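Local atomic coordinates of ferric iron-binding protein HitA (Pseudomonas aeruginosa PAO1, PDB entry 6IWF), a protein that binds ferric iron as a bacterial solute-binding protein, probably handing it on for uptake, and is implicated in the internalization of gallium. Residues 18-31 with 243-257. Numbering follows the deposited sequence.
Sequences AIAKAFQDKTGIQV and QFVAFMLSEEGQKAI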
loop_
_atom_site.group_PDB
_atom_site.type_symbol
_atom_site.label_atom_id
_atom_site.label_comp_id
_atom_site.label_asym_id
_atom_site.label_seq_id
_atom_site.Cartn_x
_atom_site.Cartn_y
_atom_site.Cartn_z
ATOM N N ALA A 18 1.930 14.426 9.054
ATOM C CA ALA A 18 0.986 14.395 10.166
ATOM C C ALA A 18 1.534 13.594 11.342
ATOM O O ALA A 18 1.463 14.039 12.497
ATOM C CB ALA A 18 -0.360 13.828 9.701
ATOM N N ILE A 19 2.076 12.400 11.073
ATOM C CA ILE A 19 2.569 11.585 12.175
ATOM C C ILE A 19 3.843 12.194 12.754
ATOM O O ILE A 19 4.065 12.135 13.967
ATOM C CB ILE A 19 2.762 10.114 11.723
ATOM C CG1 ILE A 19 3.109 9.221 12.913
ATOM C CG2 ILE A 19 3.820 9.988 10.627
ATOM C CD1 ILE A 19 2.038 9.190 13.981
ATOM N N ALA A 20 4.683 12.813 11.914
ATOM C CA ALA A 20 5.876 13.477 12.431
ATOM C C ALA A 20 5.495 14.631 13.345
ATOM O O ALA A 20 6.128 14.844 14.386
ATOM C CB ALA A 20 6.760 13.983 11.283
ATOM N N LYS A 21 4.450 15.374 12.977
ATOM C CA LYS A 21 3.998 16.487 13.808
ATOM C C LYS A 21 3.456 15.985 15.140
ATOM O O LYS A 21 3.789 16.527 16.201
ATOM C CB LYS A 21 2.931 17.296 13.066
ATOM C CG LYS A 21 2.491 18.575 13.792
ATOM C CD LYS A 21 3.690 19.347 14.343
ATOM C CE LYS A 21 3.419 20.850 14.398
ATOM N NZ LYS A 21 4.261 21.543 15.424
ATOM N N ALA A 22 2.626 14.939 15.103
ATOM C CA ALA A 22 2.048 14.408 16.333
ATOM C C ALA A 22 3.126 13.906 17.290
ATOM O O ALA A 22 3.058 14.162 18.497
ATOM C CB ALA A 22 1.048 13.294 16.015
ATOM N N PHE A 23 4.130 13.189 16.774
ATOM C CA PHE A 23 5.209 12.708 17.634
ATOM C C PHE A 23 6.009 13.868 18.216
ATOM O O PHE A 23 6.364 13.853 19.400
ATOM C CB PHE A 23 6.133 11.775 16.845
ATOM C CG PHE A 23 7.195 11.122 17.677
ATOM C CD1 PHE A 23 6.883 10.057 18.502
ATOM C CD2 PHE A 23 8.512 11.554 17.605
ATOM C CE1 PHE A 23 7.852 9.440 19.255
ATOM C CE2 PHE A 23 9.494 10.939 18.351
ATOM C CZ PHE A 23 9.166 9.886 19.178
ATOM N N GLN A 24 6.307 14.872 17.385
ATOM C CA GLN A 24 7.112 16.018 17.808
ATOM C C GLN A 24 6.407 16.821 18.895
ATOM O O GLN A 24 7.046 17.289 19.847
ATOM C CB GLN A 24 7.412 16.887 16.585
ATOM C CG GLN A 24 8.191 18.162 16.825
ATOM C CD GLN A 24 8.650 18.796 15.516
ATOM O OE1 GLN A 24 9.442 18.207 14.770
ATOM N NE2 GLN A 24 8.138 19.993 15.222
ATOM N N ASP A 25 5.086 16.987 18.773
ATOM C CA ASP A 25 4.327 17.695 19.800
ATOM C C ASP A 25 4.264 16.895 21.099
ATOM O O ASP A 25 4.317 17.471 22.192
ATOM C CB ASP A 25 2.919 18.002 19.288
ATOM C CG ASP A 25 2.924 18.908 18.069
ATOM O OD1 ASP A 25 4.022 19.303 17.613
ATOM O OD2 ASP A 25 1.828 19.228 17.559
ATOM N N LYS A 26 4.172 15.568 21.000
ATOM C CA LYS A 26 4.010 14.735 22.190
ATOM C C LYS A 26 5.311 14.598 22.976
ATOM O O LYS A 26 5.297 14.586 24.212
ATOM C CB LYS A 26 3.498 13.352 21.790
ATOM C CG LYS A 26 3.226 12.427 22.962
ATOM C CD LYS A 26 1.726 12.314 23.205
ATOM C CE LYS A 26 1.408 11.873 24.621
ATOM N NZ LYS A 26 -0.072 11.849 24.871
ATOM N N THR A 27 6.441 14.482 22.283
ATOM C CA THR A 27 7.700 14.118 22.919
ATOM C C THR A 27 8.736 15.233 22.918
ATOM O O THR A 27 9.730 15.126 23.643
ATOM C CB THR A 27 8.310 12.889 22.223
ATOM O OG1 THR A 27 8.725 13.266 20.909
ATOM C CG2 THR A 27 7.295 11.754 22.127
ATOM N N GLY A 28 8.543 16.286 22.123
ATOM C CA GLY A 28 9.560 17.290 21.924
ATOM C C GLY A 28 10.690 16.871 21.012
ATOM O O GLY A 28 11.577 17.687 20.741
ATOM N N ILE A 29 10.682 15.627 20.531
ATOM C CA ILE A 29 11.715 15.134 19.624
ATOM C C ILE A 29 11.408 15.638 18.218
ATOM O O ILE A 29 10.316 15.407 17.689
ATOM C CB ILE A 29 11.795 13.600 19.658
ATOM C CG1 ILE A 29 12.162 13.111 21.058
ATOM C CG2 ILE A 29 12.836 13.103 18.675
ATOM C CD1 ILE A 29 12.109 11.601 21.216
ATOM N N GLN A 30 12.367 16.339 17.617
ATOM C CA GLN A 30 12.178 16.839 16.264
ATOM C C GLN A 30 12.272 15.684 15.276
ATOM O O GLN A 30 13.072 14.763 15.455
ATOM C CB GLN A 30 13.228 17.896 15.923
ATOM C CG GLN A 30 13.565 18.844 17.061
ATOM C CD GLN A 30 12.605 20.011 17.141
ATOM O OE1 GLN A 30 11.623 20.074 16.399
ATOM N NE2 GLN A 30 12.884 20.947 18.042
ATOM N N VAL A 31 11.455 15.736 14.230
ATOM C CA VAL A 31 11.438 14.709 13.192
ATOM C C VAL A 31 11.691 15.390 11.854
ATOM O O VAL A 31 10.865 16.187 11.391
ATOM C CB VAL A 31 10.116 13.934 13.161
ATOM C CG1 VAL A 31 10.128 12.944 12.009
ATOM C CG2 VAL A 31 9.872 13.223 14.484
ATOM N N GLN A 243 10.635 4.321 20.037
ATOM C CA GLN A 243 9.510 5.100 20.544
ATOM C C GLN A 243 8.639 5.612 19.405
ATOM O O GLN A 243 7.402 5.628 19.510
ATOM C CB GLN A 243 10.047 6.268 21.370
ATOM C CG GLN A 243 9.024 7.078 22.092
ATOM C CD GLN A 243 9.688 8.083 23.008
ATOM O OE1 GLN A 243 10.859 7.930 23.358
ATOM N NE2 GLN A 243 8.951 9.126 23.388
ATOM N N PHE A 244 9.270 6.058 18.319
ATOM C CA PHE A 244 8.519 6.589 17.188
ATOM C C PHE A 244 7.630 5.522 16.556
ATOM O O PHE A 244 6.448 5.768 16.288
ATOM C CB PHE A 244 9.473 7.178 16.152
ATOM C CG PHE A 244 8.771 7.842 15.017
ATOM C CD1 PHE A 244 8.370 7.109 13.895
ATOM C CD2 PHE A 244 8.459 9.192 15.078
ATOM C CE1 PHE A 244 7.689 7.726 12.853
ATOM C CE2 PHE A 244 7.783 9.812 14.038
ATOM C CZ PHE A 244 7.406 9.080 12.922
ATOM N N VAL A 245 8.185 4.336 16.287
ATOM C CA VAL A 245 7.383 3.295 15.640
ATOM C C VAL A 245 6.258 2.846 16.565
ATOM O O VAL A 245 5.120 2.643 16.127
ATOM C CB VAL A 245 8.260 2.110 15.191
ATOM C CG1 VAL A 245 7.382 0.985 14.680
ATOM C CG2 VAL A 245 9.189 2.552 14.076
ATOM N N ALA A 246 6.540 2.749 17.867
ATOM C CA ALA A 246 5.482 2.445 18.824
ATOM C C ALA A 246 4.386 3.508 18.793
ATOM O O ALA A 246 3.193 3.184 18.882
ATOM C CB ALA A 246 6.079 2.307 20.226
ATOM N N PHE A 247 4.764 4.779 18.649
ATOM C CA PHE A 247 3.764 5.839 18.622
ATOM C C PHE A 247 2.916 5.771 17.355
ATOM O O PHE A 247 1.735 6.141 17.379
ATOM C CB PHE A 247 4.448 7.200 18.774
ATOM C CG PHE A 247 3.514 8.362 18.700
ATOM C CD1 PHE A 247 2.762 8.732 19.805
ATOM C CD2 PHE A 247 3.383 9.086 17.527
ATOM C CE1 PHE A 247 1.891 9.798 19.733
ATOM C CE2 PHE A 247 2.517 10.158 17.452
ATOM C CZ PHE A 247 1.773 10.516 18.569
ATOM N N MET A 248 3.473 5.256 16.258
ATOM C CA MET A 248 2.676 5.106 15.044
ATOM C C MET A 248 1.503 4.164 15.259
ATOM O O MET A 248 0.497 4.263 14.549
ATOM C CB MET A 248 3.552 4.600 13.895
ATOM C CG MET A 248 4.719 5.513 13.567
ATOM S SD MET A 248 5.671 4.795 12.205
ATOM C CE MET A 248 4.580 5.207 10.836
ATOM N N LEU A 249 1.624 3.237 16.209
ATOM C CA LEU A 249 0.596 2.253 16.515
ATOM C C LEU A 249 -0.139 2.567 17.812
ATOM O O LEU A 249 -0.935 1.743 18.275
ATOM C CB LEU A 249 1.203 0.858 16.592
ATOM C CG LEU A 249 1.529 0.334 15.200
ATOM C CD1 LEU A 249 2.582 -0.747 15.308
ATOM C CD2 LEU A 249 0.257 -0.185 14.530
ATOM N N SER A 250 0.129 3.718 18.416
ATOM C CA SER A 250 -0.733 4.180 19.497
ATOM C C SER A 250 -2.075 4.651 18.937
ATOM O O SER A 250 -2.223 4.915 17.742
ATOM C CB SER A 250 -0.067 5.315 20.278
ATOM O OG SER A 250 0.030 6.497 19.503
ATOM N N GLU A 251 -3.069 4.759 19.823
ATOM C CA GLU A 251 -4.355 5.304 19.399
ATOM C C GLU A 251 -4.194 6.688 18.776
ATOM O O GLU A 251 -4.793 6.984 17.737
ATOM C CB GLU A 251 -5.326 5.353 20.582
ATOM C CG GLU A 251 -6.757 5.009 20.209
ATOM C CD GLU A 251 -7.775 5.629 21.150
ATOM O OE1 GLU A 251 -8.701 6.311 20.657
ATOM O OE2 GLU A 251 -7.651 5.429 22.381
ATOM N N GLU A 252 -3.374 7.545 19.387
ATOM C CA GLU A 252 -3.182 8.888 18.857
ATOM C C GLU A 252 -2.453 8.867 17.514
ATOM O O GLU A 252 -2.802 9.623 16.601
ATOM C CB GLU A 252 -2.416 9.733 19.874
ATOM C CG GLU A 252 -2.086 11.129 19.406
ATOM C CD GLU A 252 -1.220 11.887 20.406
ATOM O OE1 GLU A 252 -0.986 11.357 21.514
ATOM O OE2 GLU A 252 -0.774 13.004 20.076
ATOM N N GLY A 253 -1.429 8.022 17.382
ATOM C CA GLY A 253 -0.693 7.965 16.127
ATOM C C GLY A 253 -1.533 7.404 14.992
ATOM O O GLY A 253 -1.565 7.959 13.892
ATOM N N GLN A 254 -2.232 6.303 15.250
ATOM C CA GLN A 254 -3.117 5.748 14.226
ATOM C C GLN A 254 -4.146 6.777 13.775
ATOM O O GLN A 254 -4.448 6.888 12.580
ATOM C CB GLN A 254 -3.801 4.494 14.752
ATOM C CG GLN A 254 -2.844 3.343 15.024
ATOM C CD GLN A 254 -2.623 2.487 13.798
ATOM O OE1 GLN A 254 -3.429 1.611 13.494
ATOM N NE2 GLN A 254 -1.521 2.726 13.089
ATOM N N LYS A 255 -4.688 7.559 14.712
ATOM C CA LYS A 255 -5.679 8.553 14.316
ATOM C C LYS A 255 -5.055 9.638 13.447
ATOM O O LYS A 255 -5.652 10.055 12.450
ATOM C CB LYS A 255 -6.352 9.149 15.553
ATOM C CG LYS A 255 -7.244 8.156 16.272
ATOM C CD LYS A 255 -8.335 8.831 17.091
ATOM C CE LYS A 255 -9.546 7.919 17.226
ATOM N NZ LYS A 255 -10.231 7.725 15.913
ATOM N N ALA A 256 -3.837 10.081 13.783
ATOM C CA ALA A 256 -3.149 11.059 12.946
ATOM C C ALA A 256 -2.928 10.517 11.540
ATOM O O ALA A 256 -3.142 11.222 10.545
ATOM C CB ALA A 256 -1.812 11.444 13.583
ATOM N N ILE A 257 -2.493 9.259 11.440
ATOM C CA ILE A 257 -2.251 8.655 10.134
ATOM C C ILE A 257 -3.555 8.526 9.356
ATOM O O ILE A 257 -3.631 8.895 8.177
ATOM C CB ILE A 257 -1.547 7.297 10.309
ATOM C CG1 ILE A 257 -0.102 7.514 10.790
ATOM C CG2 ILE A 257 -1.572 6.496 9.022
ATOM C CD1 ILE A 257 0.549 6.259 11.337
#
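F23 of helix 13-27 meets F244 and F247 in an aromatic cluster that closes that helix against the pair 238-248 and 251-258, in one lobe of the periplasmic-binding-protein fold. The buried side is closely packed. F244 turns its edge to one face of F23 in a T-shaped pair, planes at 70°, with F244 CD2 3.5 Å from F23 CD2. T27 OG1 lies over the opposite face, held there by a bond to F23 O and by accepting from I29 N, the latter an ST turn. The edge of F23 in turn approaches the face of F247 in an offset edge-to-face pair. F247 is a knob among I19, A22, F23 and K26; I19 answers as a knob among F244, M248, G253 and I257, its CD1 3.7 Å from G253 CA. Segments 18-27 and 251-257 run roughly antiparallel at 149°, axes 8.8 Å apart. Strands 4-9 and 56-59 back this core, L5 touching both F23 and F244. Toward solvent the contact thins to polar chains: Q243 brings NE2 to 3.4 Å from T27 CG2 without a hydrogen bond, and K26, bent at chi2 (104°), lays CD 3.3 Å from E252 OE1 and carries NZ to a salt bridge with that oxygen at 3.5 Å.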